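Local atomic coordinates of malonyl-CoA decarboxylase (Rhodopseudomonas palustris, PDB entry 4KSA), a protein that probably catalyses the decarboxylation of malonyl-CoA to acetyl-CoA and carbon dioxide. Residues Y193-T198 / F265-N270; S306-F311 / A363-A368; I356-A361 / L393-D398; G387-R392 / A435-V440. All blocks are in the same frame, centred on the assembly; numbering follows the deposited sequence.

Contact 1: Y193-T198 / F265-N270; sequences YEQVHT and FYSISN
H197 and Y266 make the hydrogen bond of this contact, with H197 NE2 and Y266 OH modelled 2.5 Å apart, a length of doubtful precision at 2.7 Å resolution. The phenol oxygen lies at the edge of the imidazole, near its plane, and the two rings cross almost at a right angle, planes at 86°. A second polar link holds the loop itself: Q195 bends at chi2 (-52°), which folds its amide back so that Q195 NE2 reaches Y193 O at 2.6 Å, coming from above the carbonyl plane.

The loop 193-198 follows helix 184-193 and lies along strand 262-270, an inner strand of the mixed sheet in the C-terminal domain, which belongs to the acetyltransferase clan. S267 and S269 point toward the loop, whereas I268 between them turns away to helices 284-295 and 378-385.

Van der Waals contacts make up the rest. V196 CG2 meets Y266 CE1 at 3.4 Å, in at the ring edge, and also touches S267 CB at 4.0 Å. Q195 lies against both serine hydroxyl oxygens, with Q195 CB 3.7 Å from S267 OG and Q195 CG 3.3 Å from S269 OG. S267 OG also hydrogen-bonds to E233 on the neighbouring strand 230-237.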
loop_
_atom_site.group_PDB
_atom_site.type_symbol
_atom_site.label_atom_id
_atom_site.label_comp_id
_atom_site.label_asym_id
_atom_site.label_seq_id
_atom_site.Cartn_x
_atom_site.Cartn_y
_atom_site.Cartn_z
ATOM N N TYR A 193 -9.324 22.313 13.596
ATOM C CA TYR A 193 -10.454 21.583 14.184
ATOM C C TYR A 193 -10.255 21.207 15.665
ATOM O O TYR A 193 -11.162 20.644 16.287
ATOM C CB TYR A 193 -10.709 20.276 13.419
ATOM C CG TYR A 193 -10.883 20.376 11.919
ATOM C CD1 TYR A 193 -10.825 19.226 11.126
ATOM C CD2 TYR A 193 -11.107 21.601 11.288
ATOM C CE1 TYR A 193 -10.985 19.288 9.751
ATOM C CE2 TYR A 193 -11.267 21.675 9.908
ATOM C CZ TYR A 193 -11.206 20.513 9.147
ATOM O OH TYR A 193 -11.367 20.577 7.780
ATOM N N GLU A 194 -9.081 21.490 16.224
ATOM C CA GLU A 194 -8.813 21.143 17.619
ATOM C C GLU A 194 -9.814 21.820 18.553
ATOM O O GLU A 194 -10.003 23.040 18.490
ATOM C CB GLU A 194 -7.381 21.543 18.008
ATOM C CG GLU A 194 -7.029 21.276 19.481
ATOM C CD GLU A 194 -7.089 19.800 19.863
ATOM O OE1 GLU A 194 -7.220 19.502 21.071
ATOM O OE2 GLU A 194 -6.992 18.938 18.963
ATOM N N GLN A 195 -10.441 21.016 19.417
ATOM C CA GLN A 195 -11.442 21.500 20.378
ATOM C C GLN A 195 -10.861 21.910 21.732
ATOM O O GLN A 195 -10.640 23.092 21.993
ATOM C CB GLN A 195 -12.516 20.429 20.591
ATOM C CG GLN A 195 -13.262 20.059 19.322
ATOM C CD GLN A 195 -13.808 21.278 18.594
ATOM O OE1 GLN A 195 -14.586 22.056 19.153
ATOM N NE2 GLN A 195 -13.402 21.450 17.340
ATOM N N VAL A 196 -10.630 20.928 22.595
ATOM C CA VAL A 196 -10.060 21.195 23.911
ATOM C C VAL A 196 -8.748 21.978 23.815
ATOM O O VAL A 196 -8.750 23.211 23.829
ATOM C CB VAL A 196 -9.797 19.881 24.684
ATOM C CG1 VAL A 196 -11.032 19.476 25.480
ATOM C CG2 VAL A 196 -9.422 18.783 23.703
ATOM N N HIS A 197 -7.635 21.254 23.708
ATOM C CA HIS A 197 -6.299 21.853 23.628
ATOM C C HIS A 197 -6.202 23.114 22.771
ATOM O O HIS A 197 -6.992 23.316 21.846
ATOM C CB HIS A 197 -5.301 20.815 23.111
ATOM C CG HIS A 197 -5.264 19.561 23.924
ATOM N ND1 HIS A 197 -4.868 19.541 25.244
ATOM C CD2 HIS A 197 -5.593 18.286 23.610
ATOM C CE1 HIS A 197 -4.955 18.308 25.709
ATOM N NE2 HIS A 197 -5.393 17.527 24.737
ATOM N N THR A 198 -5.224 23.958 23.096
ATOM C CA THR A 198 -4.982 25.205 22.368
ATOM C C THR A 198 -3.806 24.990 21.423
ATOM O O THR A 198 -2.744 24.527 21.841
ATOM C CB THR A 198 -4.627 26.374 23.330
ATOM O OG1 THR A 198 -5.690 26.569 24.274
ATOM C CG2 THR A 198 -4.406 27.664 22.545
ATOM N N PHE A 265 -12.226 9.037 26.715
ATOM C CA PHE A 265 -12.647 9.911 25.639
ATOM C C PHE A 265 -13.001 11.218 26.298
ATOM O O PHE A 265 -13.814 11.243 27.214
ATOM C CB PHE A 265 -13.872 9.307 24.969
ATOM C CG PHE A 265 -13.609 7.969 24.382
ATOM C CD1 PHE A 265 -12.908 7.854 23.192
ATOM C CD2 PHE A 265 -13.959 6.818 25.068
ATOM C CE1 PHE A 265 -12.549 6.618 22.698
ATOM C CE2 PHE A 265 -13.601 5.567 24.579
ATOM C CZ PHE A 265 -12.894 5.469 23.393
ATOM N N TYR A 266 -12.402 12.310 25.859
ATOM C CA TYR A 266 -12.730 13.564 26.498
ATOM C C TYR A 266 -13.068 14.644 25.499
ATOM O O TYR A 266 -13.302 15.798 25.866
ATOM C CB TYR A 266 -11.590 13.990 27.434
ATOM C CG TYR A 266 -10.314 14.373 26.756
ATOM C CD1 TYR A 266 -10.106 15.684 26.321
ATOM C CD2 TYR A 266 -9.302 13.431 26.550
ATOM C CE1 TYR A 266 -8.911 16.056 25.698
ATOM C CE2 TYR A 266 -8.101 13.792 25.922
ATOM C CZ TYR A 266 -7.916 15.108 25.503
ATOM O OH TYR A 266 -6.743 15.472 24.896
ATOM N N SER A 267 -13.103 14.247 24.229
ATOM C CA SER A 267 -13.437 15.157 23.129
ATOM C C SER A 267 -13.848 14.399 21.885
ATOM O O SER A 267 -13.096 13.567 21.395
ATOM C CB SER A 267 -12.251 16.040 22.773
ATOM O OG SER A 267 -12.630 16.968 21.774
ATOM N N ILE A 268 -15.045 14.674 21.385
ATOM C CA ILE A 268 -15.526 14.025 20.167
ATOM C C ILE A 268 -16.138 15.116 19.321
ATOM O O ILE A 268 -17.077 15.762 19.768
ATOM C CB ILE A 268 -16.594 12.984 20.455
ATOM C CG1 ILE A 268 -16.004 11.871 21.303
ATOM C CG2 ILE A 268 -17.107 12.411 19.149
ATOM C CD1 ILE A 268 -16.914 10.703 21.431
ATOM N N SER A 269 -15.621 15.335 18.114
ATOM C CA SER A 269 -16.147 16.413 17.279
ATOM C C SER A 269 -16.411 16.114 15.817
ATOM O O SER A 269 -15.666 15.368 15.190
ATOM C CB SER A 269 -15.232 17.634 17.375
ATOM O OG SER A 269 -13.925 17.265 17.754
ATOM N N ASN A 270 -17.498 16.691 15.295
ATOM C CA ASN A 270 -17.874 16.547 13.888
ATOM C C ASN A 270 -17.238 17.756 13.219
ATOM O O ASN A 270 -17.613 18.881 13.525
ATOM C CB ASN A 270 -19.376 16.616 13.719
ATOM C CG ASN A 270 -19.936 15.366 13.088
ATOM O OD1 ASN A 270 -20.044 14.322 13.747
ATOM N ND2 ASN A 270 -20.288 15.451 11.794
#

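Contact 2: S306-F311 / A363-A368; sequences SPVPGF and AYFLQA
The phenol oxygen Y364 OH comes within 3.3 Å of G310 O, and it also makes a weak hydrogen bond to D377. Y364 reaches out from helix 347-367, and its ring is met on more than one side. F311 approaches one face: F311 CD1 is 3.6 Å from Y364 CD2, in an offset edge-to-face pair whose planes are at 60°. F311 CA adds a CH-pi contact over the face of Y364, 4.2 Å from the ring centroid. V308 takes the edge instead, with V308 CG1 at 3.4 Å from Y364 CE2. Because CG1 stands anti to the backbone N of V308 (chi1 -172°), the same methyl also reaches F365, 3.4 Å from F365 CZ.

Segment 306-311 holds its shape through a type II turn from V308 to F311, closed by F311 N to V308 O at 3.2 Å. G310 has the positive phi (92°) expected at the third place of such a turn and is also the N-cap of helix 311-320. W314 of that helix meets the Y364 ring as well.

The chemistry is thus mostly carbon on carbon: buried aromatic and branched side chains pack the turn against the last turns of helix 347-367, and the cohesion between the two segments rests chiefly on apolar and ring contacts.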
loop_
_atom_site.group_PDB
_atom_site.type_symbol
_atom_site.label_atom_id
_atom_site.label_comp_id
_atom_site.label_asym_id
_atom_site.label_seq_id
_atom_site.Cartn_x
_atom_site.Cartn_y
_atom_site.Cartn_z
ATOM N N SER A 306 -17.695 13.317 29.367
ATOM C CA SER A 306 -18.521 14.171 28.541
ATOM C C SER A 306 -19.113 15.421 29.181
ATOM O O SER A 306 -19.093 15.599 30.399
ATOM C CB SER A 306 -19.669 13.329 27.981
ATOM O OG SER A 306 -19.196 12.067 27.524
ATOM N N PRO A 307 -19.597 16.339 28.340
ATOM C CA PRO A 307 -20.220 17.580 28.793
ATOM C C PRO A 307 -21.720 17.317 28.733
ATOM O O PRO A 307 -22.145 16.270 28.240
ATOM C CB PRO A 307 -19.761 18.598 27.757
ATOM C CG PRO A 307 -19.718 17.799 26.531
ATOM C CD PRO A 307 -19.051 16.515 26.984
ATOM N N VAL A 308 -22.519 18.243 29.245
ATOM C CA VAL A 308 -23.964 18.065 29.221
ATOM C C VAL A 308 -24.547 19.368 28.735
ATOM O O VAL A 308 -25.261 20.050 29.463
ATOM C CB VAL A 308 -24.530 17.753 30.622
ATOM C CG1 VAL A 308 -26.005 17.383 30.514
ATOM C CG2 VAL A 308 -23.718 16.641 31.277
ATOM N N PRO A 309 -24.242 19.737 27.481
ATOM C CA PRO A 309 -24.764 20.988 26.933
ATOM C C PRO A 309 -26.277 20.897 26.923
ATOM O O PRO A 309 -26.840 19.845 26.632
ATOM C CB PRO A 309 -24.154 21.017 25.534
ATOM C CG PRO A 309 -24.176 19.571 25.149
ATOM C CD PRO A 309 -23.666 18.897 26.408
ATOM N N GLY A 310 -26.951 21.975 27.275
ATOM C CA GLY A 310 -28.394 21.895 27.263
ATOM C C GLY A 310 -29.018 21.497 28.581
ATOM O O GLY A 310 -30.246 21.430 28.668
ATOM N N PHE A 311 -28.199 21.204 29.595
ATOM C CA PHE A 311 -28.741 20.868 30.917
ATOM C C PHE A 311 -29.174 22.193 31.521
ATOM O O PHE A 311 -30.283 22.312 32.039
ATOM C CB PHE A 311 -27.699 20.223 31.833
ATOM C CG PHE A 311 -28.175 20.031 33.262
ATOM C CD1 PHE A 311 -29.266 19.222 33.549
ATOM C CD2 PHE A 311 -27.530 20.678 34.321
ATOM C CE1 PHE A 311 -29.714 19.056 34.875
ATOM C CE2 PHE A 311 -27.969 20.518 35.642
ATOM C CZ PHE A 311 -29.060 19.709 35.918
ATOM N N ALA A 363 -33.278 13.086 36.238
ATOM C CA ALA A 363 -34.572 13.113 35.570
ATOM C C ALA A 363 -34.332 13.645 34.161
ATOM O O ALA A 363 -34.969 13.207 33.204
ATOM C CB ALA A 363 -35.544 14.010 36.316
ATOM N N TYR A 364 -33.407 14.594 34.045
ATOM C CA TYR A 364 -33.055 15.160 32.749
ATOM C C TYR A 364 -32.634 14.000 31.828
ATOM O O TYR A 364 -33.292 13.686 30.836
ATOM C CB TYR A 364 -31.895 16.143 32.925
ATOM C CG TYR A 364 -31.306 16.657 31.638
ATOM C CD1 TYR A 364 -32.090 17.340 30.715
ATOM C CD2 TYR A 364 -29.954 16.485 31.354
ATOM C CE1 TYR A 364 -31.546 17.847 29.536
ATOM C CE2 TYR A 364 -29.394 16.991 30.175
ATOM C CZ TYR A 364 -30.198 17.673 29.273
ATOM O OH TYR A 364 -29.652 18.200 28.128
ATOM N N PHE A 365 -31.540 13.356 32.192
ATOM C CA PHE A 365 -31.019 12.247 31.431
ATOM C C PHE A 365 -31.985 11.096 31.241
ATOM O O PHE A 365 -32.168 10.621 30.122
ATOM C CB PHE A 365 -29.750 11.730 32.094
ATOM C CG PHE A 365 -28.556 12.599 31.868
ATOM C CD1 PHE A 365 -27.718 12.937 32.921
ATOM C CD2 PHE A 365 -28.232 13.032 30.585
ATOM C CE1 PHE A 365 -26.570 13.689 32.701
ATOM C CE2 PHE A 365 -27.088 13.782 30.354
ATOM C CZ PHE A 365 -26.253 14.111 31.412
ATOM N N LEU A 366 -32.609 10.639 32.319
ATOM C CA LEU A 366 -33.513 9.503 32.211
ATOM C C LEU A 366 -34.953 9.780 31.815
ATOM O O LEU A 366 -35.630 8.882 31.309
ATOM C CB LEU A 366 -33.504 8.698 33.508
ATOM C CG LEU A 366 -32.336 7.734 33.707
ATOM C CD1 LEU A 366 -31.029 8.426 33.467
ATOM C CD2 LEU A 366 -32.377 7.194 35.112
ATOM N N GLN A 367 -35.426 11.006 32.017
ATOM C CA GLN A 367 -36.816 11.329 31.697
ATOM C C GLN A 367 -37.036 12.362 30.594
ATOM O O GLN A 367 -37.992 12.256 29.833
ATOM C CB GLN A 367 -37.543 11.781 32.969
ATOM C CG GLN A 367 -37.820 10.667 33.980
ATOM C CD GLN A 367 -38.087 11.199 35.387
ATOM O OE1 GLN A 367 -38.836 12.167 35.574
ATOM N NE2 GLN A 367 -37.479 10.559 36.385
ATOM N N ALA A 368 -36.162 13.356 30.505
ATOM C CA ALA A 368 -36.294 14.402 29.487
ATOM C C ALA A 368 -36.079 13.895 28.056
ATOM O O ALA A 368 -34.981 13.460 27.694
ATOM C CB ALA A 368 -35.318 15.543 29.786
#

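Contact 3: I356-A361 / L393-D398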
loop_
_atom_site.group_PDB
_atom_site.type_symbol
_atom_site.label_atom_id
_atom_site.label_comp_id
_atom_site.label_asym_id
_atom_site.label_seq_id
_atom_site.Cartn_x
_atom_site.Cartn_y
_atom_site.Cartn_z
ATOM N N ILE A 356 -29.404 18.258 45.216
ATOM C CA ILE A 356 -30.550 18.663 44.421
ATOM C C ILE A 356 -30.248 18.636 42.917
ATOM O O ILE A 356 -31.049 18.124 42.130
ATOM C CB ILE A 356 -31.091 20.082 44.838
ATOM C CG1 ILE A 356 -32.252 20.501 43.916
ATOM C CG2 ILE A 356 -29.980 21.129 44.760
ATOM C CD1 ILE A 356 -33.356 19.440 43.744
ATOM N N VAL A 357 -29.096 19.167 42.513
ATOM C CA VAL A 357 -28.749 19.179 41.098
ATOM C C VAL A 357 -28.612 17.773 40.520
ATOM O O VAL A 357 -29.322 17.416 39.580
ATOM C CB VAL A 357 -27.457 19.976 40.840
ATOM C CG1 VAL A 357 -26.931 19.690 39.464
ATOM C CG2 VAL A 357 -27.750 21.449 40.957
ATOM N N LEU A 358 -27.714 16.971 41.079
ATOM C CA LEU A 358 -27.522 15.611 40.589
ATOM C C LEU A 358 -28.839 14.874 40.425
ATOM O O LEU A 358 -28.996 14.061 39.524
ATOM C CB LEU A 358 -26.628 14.819 41.538
ATOM C CG LEU A 358 -25.188 15.310 41.630
ATOM C CD1 LEU A 358 -24.405 14.430 42.577
ATOM C CD2 LEU A 358 -24.563 15.301 40.251
ATOM N N GLN A 359 -29.792 15.153 41.299
ATOM C CA GLN A 359 -31.074 14.480 41.216
ATOM C C GLN A 359 -31.920 15.030 40.073
ATOM O O GLN A 359 -32.720 14.310 39.485
ATOM C CB GLN A 359 -31.821 14.617 42.534
ATOM C CG GLN A 359 -33.077 13.775 42.590
ATOM C CD GLN A 359 -33.985 14.202 43.713
ATOM O OE1 GLN A 359 -33.617 14.121 44.895
ATOM N NE2 GLN A 359 -35.184 14.675 43.355
ATOM N N LEU A 360 -31.758 16.312 39.772
ATOM C CA LEU A 360 -32.496 16.917 38.676
ATOM C C LEU A 360 -31.866 16.408 37.380
ATOM O O LEU A 360 -32.567 16.085 36.408
ATOM C CB LEU A 360 -32.396 18.438 38.743
ATOM C CG LEU A 360 -33.278 19.100 39.794
ATOM C CD1 LEU A 360 -32.973 20.587 39.871
ATOM C CD2 LEU A 360 -34.733 18.856 39.425
ATOM N N ALA A 361 -30.538 16.324 37.381
ATOM C CA ALA A 361 -29.809 15.844 36.220
ATOM C C ALA A 361 -30.308 14.455 35.839
ATOM O O ALA A 361 -30.508 14.163 34.663
ATOM C CB ALA A 361 -28.332 15.806 36.515
ATOM N N LEU A 393 -22.495 10.779 37.350
ATOM C CA LEU A 393 -22.720 12.211 37.191
ATOM C C LEU A 393 -21.640 12.935 37.981
ATOM O O LEU A 393 -21.493 12.713 39.172
ATOM C CB LEU A 393 -24.110 12.577 37.711
ATOM C CG LEU A 393 -25.255 11.706 37.182
ATOM C CD1 LEU A 393 -26.585 12.240 37.679
ATOM C CD2 LEU A 393 -25.237 11.707 35.669
ATOM N N ASN A 394 -20.881 13.801 37.325
ATOM C CA ASN A 394 -19.798 14.492 38.004
ATOM C C ASN A 394 -20.091 15.933 38.355
ATOM O O ASN A 394 -19.765 16.837 37.588
ATOM C CB ASN A 394 -18.530 14.440 37.154
ATOM C CG ASN A 394 -18.085 13.030 36.867
ATOM O OD1 ASN A 394 -17.786 12.266 37.782
ATOM N ND2 ASN A 394 -18.045 12.669 35.591
ATOM N N PHE A 395 -20.684 16.150 39.525
ATOM C CA PHE A 395 -20.994 17.502 39.970
ATOM C C PHE A 395 -19.706 18.329 39.950
ATOM O O PHE A 395 -18.655 17.863 40.393
ATOM C CB PHE A 395 -21.571 17.482 41.393
ATOM C CG PHE A 395 -22.080 18.822 41.855
ATOM C CD1 PHE A 395 -23.298 19.316 41.388
ATOM C CD2 PHE A 395 -21.320 19.615 42.704
ATOM C CE1 PHE A 395 -23.746 20.585 41.759
ATOM C CE2 PHE A 395 -21.762 20.888 43.078
ATOM C CZ PHE A 395 -22.974 21.371 42.604
ATOM N N LEU A 396 -19.793 19.546 39.421
ATOM C CA LEU A 396 -18.643 20.444 39.346
ATOM C C LEU A 396 -17.397 19.845 38.697
ATOM O O LEU A 396 -16.284 20.036 39.176
ATOM C CB LEU A 396 -18.304 20.966 40.742
ATOM C CG LEU A 396 -19.234 22.072 41.245
ATOM C CD1 LEU A 396 -18.869 22.509 42.661
ATOM C CD2 LEU A 396 -19.122 23.239 40.284
ATOM N N GLY A 397 -17.589 19.121 37.601
ATOM C CA GLY A 397 -16.458 18.542 36.906
ATOM C C GLY A 397 -15.741 19.601 36.081
ATOM O O GLY A 397 -14.523 19.547 35.901
ATOM N N ASP A 398 -16.493 20.576 35.582
ATOM C CA ASP A 398 -15.906 21.636 34.776
ATOM C C ASP A 398 -16.377 23.017 35.225
ATOM O O ASP A 398 -17.503 23.426 34.941
ATOM C CB ASP A 398 -16.255 21.410 33.301
ATOM C CG ASP A 398 -15.746 22.517 32.404
ATOM O OD1 ASP A 398 -14.601 22.973 32.618
ATOM O OD2 ASP A 398 -16.481 22.922 31.479
#
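L358 and L393 bring the two backbones together, their CA atoms 6.8 Å apart where helix 347-367 passes the end of strand 389-394, which then enters a type II turn from N394 to G397. The helix offers V357, L358 and A361; the other segment answers with L393 and F395, while N394 between them points away and hydrogen-bonds to N413.

L358 is the central piece. Its CG stands anti to the carbonyl carbon (chi1 -66°), and the extended chain carries one methyl to both partners: L358 CD2 is 3.8 Å from L393 CB and 3.9 Å from F395 CB. L393 slides past it in the opposite direction and lays its own methyl along the helix, with L393 CD1 at 3.5 Å from L358 O and 4.1 Å from A361 CB. With CG anti to its N (chi1 -173°), F395 reaches toward the helix, and V357 CB and L358 CD2 lie at the edge of its ring, near the plane. V357 CB is 3.9 Å from F395 CE1, and these two side chains cross at about a right angle.

No hydrogen bond spans the segments. F311 of helix 311-320 also packs against V357 and A361. This is helix-on-sheet packing of an alpha/beta fold, here at an outermost strand of the mixed sheet in the acetyltransferase-clan domain.

Contact 4: G387-R392 / A435-V440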
loop_
_atom_site.group_PDB
_atom_site.type_symbol
_atom_site.label_atom_id
_atom_site.label_comp_id
_atom_site.label_asym_id
_atom_site.label_seq_id
_atom_site.Cartn_x
_atom_site.Cartn_y
_atom_site.Cartn_z
ATOM N N GLY A 387 -24.068 2.603 22.006
ATOM C CA GLY A 387 -24.112 1.476 22.920
ATOM C C GLY A 387 -23.550 1.679 24.317
ATOM O O GLY A 387 -23.359 0.711 25.046
ATOM N N ALA A 388 -23.280 2.920 24.707
ATOM C CA ALA A 388 -22.743 3.156 26.037
ATOM C C ALA A 388 -23.833 3.149 27.095
ATOM O O ALA A 388 -25.031 3.097 26.782
ATOM C CB ALA A 388 -21.996 4.459 26.081
ATOM N N ARG A 389 -23.370 3.198 28.344
ATOM C CA ARG A 389 -24.186 3.195 29.561
ATOM C C ARG A 389 -23.894 4.476 30.333
ATOM O O ARG A 389 -22.734 4.865 30.458
ATOM C CB ARG A 389 -23.798 1.988 30.433
ATOM C CG ARG A 389 -24.308 2.020 31.887
ATOM C CD ARG A 389 -23.927 0.748 32.665
ATOM N NE ARG A 389 -22.720 0.917 33.478
ATOM C CZ ARG A 389 -21.886 -0.074 33.807
ATOM N NH1 ARG A 389 -20.812 0.168 34.552
ATOM N NH2 ARG A 389 -22.114 -1.309 33.376
ATOM N N LEU A 390 -24.935 5.147 30.830
ATOM C CA LEU A 390 -24.729 6.358 31.627
ATOM C C LEU A 390 -24.221 5.852 32.987
ATOM O O LEU A 390 -24.983 5.293 33.764
ATOM C CB LEU A 390 -26.043 7.110 31.781
ATOM C CG LEU A 390 -25.970 8.321 32.710
ATOM C CD1 LEU A 390 -24.832 9.248 32.294
ATOM C CD2 LEU A 390 -27.312 9.044 32.678
ATOM N N ASP A 391 -22.938 6.062 33.264
ATOM C CA ASP A 391 -22.318 5.533 34.470
ATOM C C ASP A 391 -22.147 6.420 35.713
ATOM O O ASP A 391 -22.222 5.919 36.833
ATOM C CB ASP A 391 -20.962 4.933 34.088
ATOM C CG ASP A 391 -20.557 3.773 34.977
ATOM O OD1 ASP A 391 -21.334 2.799 35.071
ATOM O OD2 ASP A 391 -19.452 3.834 35.569
ATOM N N ARG A 392 -21.906 7.712 35.548
ATOM C CA ARG A 392 -21.746 8.570 36.711
ATOM C C ARG A 392 -21.926 10.041 36.402
ATOM O O ARG A 392 -21.548 10.498 35.339
ATOM C CB ARG A 392 -20.375 8.346 37.355
ATOM C CG ARG A 392 -19.707 9.629 37.851
ATOM C CD ARG A 392 -18.835 9.383 39.059
ATOM N NE ARG A 392 -17.951 8.243 38.875
ATOM C CZ ARG A 392 -16.709 8.309 38.402
ATOM N NH1 ARG A 392 -15.993 7.192 38.272
ATOM N NH2 ARG A 392 -16.179 9.484 38.074
ATOM N N ALA A 435 -29.654 2.993 28.961
ATOM C CA ALA A 435 -28.734 2.176 29.724
ATOM C C ALA A 435 -28.000 3.042 30.730
ATOM O O ALA A 435 -26.985 3.684 30.424
ATOM C CB ALA A 435 -27.753 1.462 28.804
ATOM N N ALA A 436 -28.540 3.051 31.944
ATOM C CA ALA A 436 -27.982 3.820 33.044
ATOM C C ALA A 436 -27.611 2.879 34.171
ATOM O O ALA A 436 -28.138 1.771 34.254
ATOM C CB ALA A 436 -29.005 4.830 33.532
ATOM N N ALA A 437 -26.697 3.323 35.028
ATOM C CA ALA A 437 -26.255 2.541 36.178
ATOM C C ALA A 437 -27.207 2.837 37.339
ATOM O O ALA A 437 -27.791 3.921 37.398
ATOM C CB ALA A 437 -24.836 2.941 36.558
ATOM N N SER A 438 -27.365 1.883 38.259
ATOM C CA SER A 438 -28.250 2.078 39.420
ATOM C C SER A 438 -27.881 3.357 40.166
ATOM O O SER A 438 -28.743 4.171 40.489
ATOM C CB SER A 438 -28.149 0.891 40.378
ATOM O OG SER A 438 -28.595 -0.304 39.759
ATOM N N ALA A 439 -26.591 3.532 40.422
ATOM C CA ALA A 439 -26.107 4.709 41.121
ATOM C C ALA A 439 -26.745 6.011 40.618
ATOM O O ALA A 439 -26.745 7.021 41.324
ATOM C CB ALA A 439 -24.590 4.790 40.992
ATOM N N VAL A 440 -27.290 5.994 39.405
ATOM C CA VAL A 440 -27.902 7.198 38.846
ATOM C C VAL A 440 -29.397 7.017 38.606
ATOM O O VAL A 440 -30.180 7.958 38.726
ATOM C CB VAL A 440 -27.197 7.607 37.508
ATOM C CG1 VAL A 440 -27.442 6.572 36.440
ATOM C CG2 VAL A 440 -27.689 8.955 37.043
#
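L390 and A436 form a single parallel beta bridge, and the tight part of the contact lies around it. L390 N donates to A435 O at 2.6 Å, in the carbonyl plane, and L390 O accepts from A437 N at 2.9 Å, with a C=O...N angle of 163°. CA-H...O contacts fill in beside these bonds, as from A436 CA to L390 O at 3.4 Å. The buried side chains stay close too, L390 CB lying 4.1 Å from A436 CB.

The looser, partly exposed side is that of the R389 and D391 side chains. R389 bends at chi3 (97°), which brings its guanidinium round to D391 side-on. R389 NE at 2.8 Å and R389 NH1 at 2.7 Å both hold D391 OD1, approaching from the same face of the carboxylate, in a salt bridge that probably steadies both side chains. A437 CB packs beside this pair, 3.8 Å from D391 OD1.

A437 is also the N-cap of the short helix 438-441. Strand 389-394 is outermost in the sheet of this chain: it pairs with strand 411-416, where D391 and R392 form a classic beta bulge facing N413, and helix 347-367 lays L366 against L390 and A436.

From the N terminus, contact 1 is the first to close, joining the loop after helix 184-193 to inner strand 262-270; it finishes before the others open and touches none of them. Contact 2 ties the turn before helix 311-320 to the end of helix 347-367. Contact 3 opens earlier on that helix and reaches the end of strand 389-394. Contact 4 opens on this strand before contact 3 has closed and brings in the C-terminal segment 435-440. Contact 3 thus crosses both contact 2 and contact 4, which follow each other in series. Side chains of these three meet directly: F365 packs on L390 and L393, and L393 on V440.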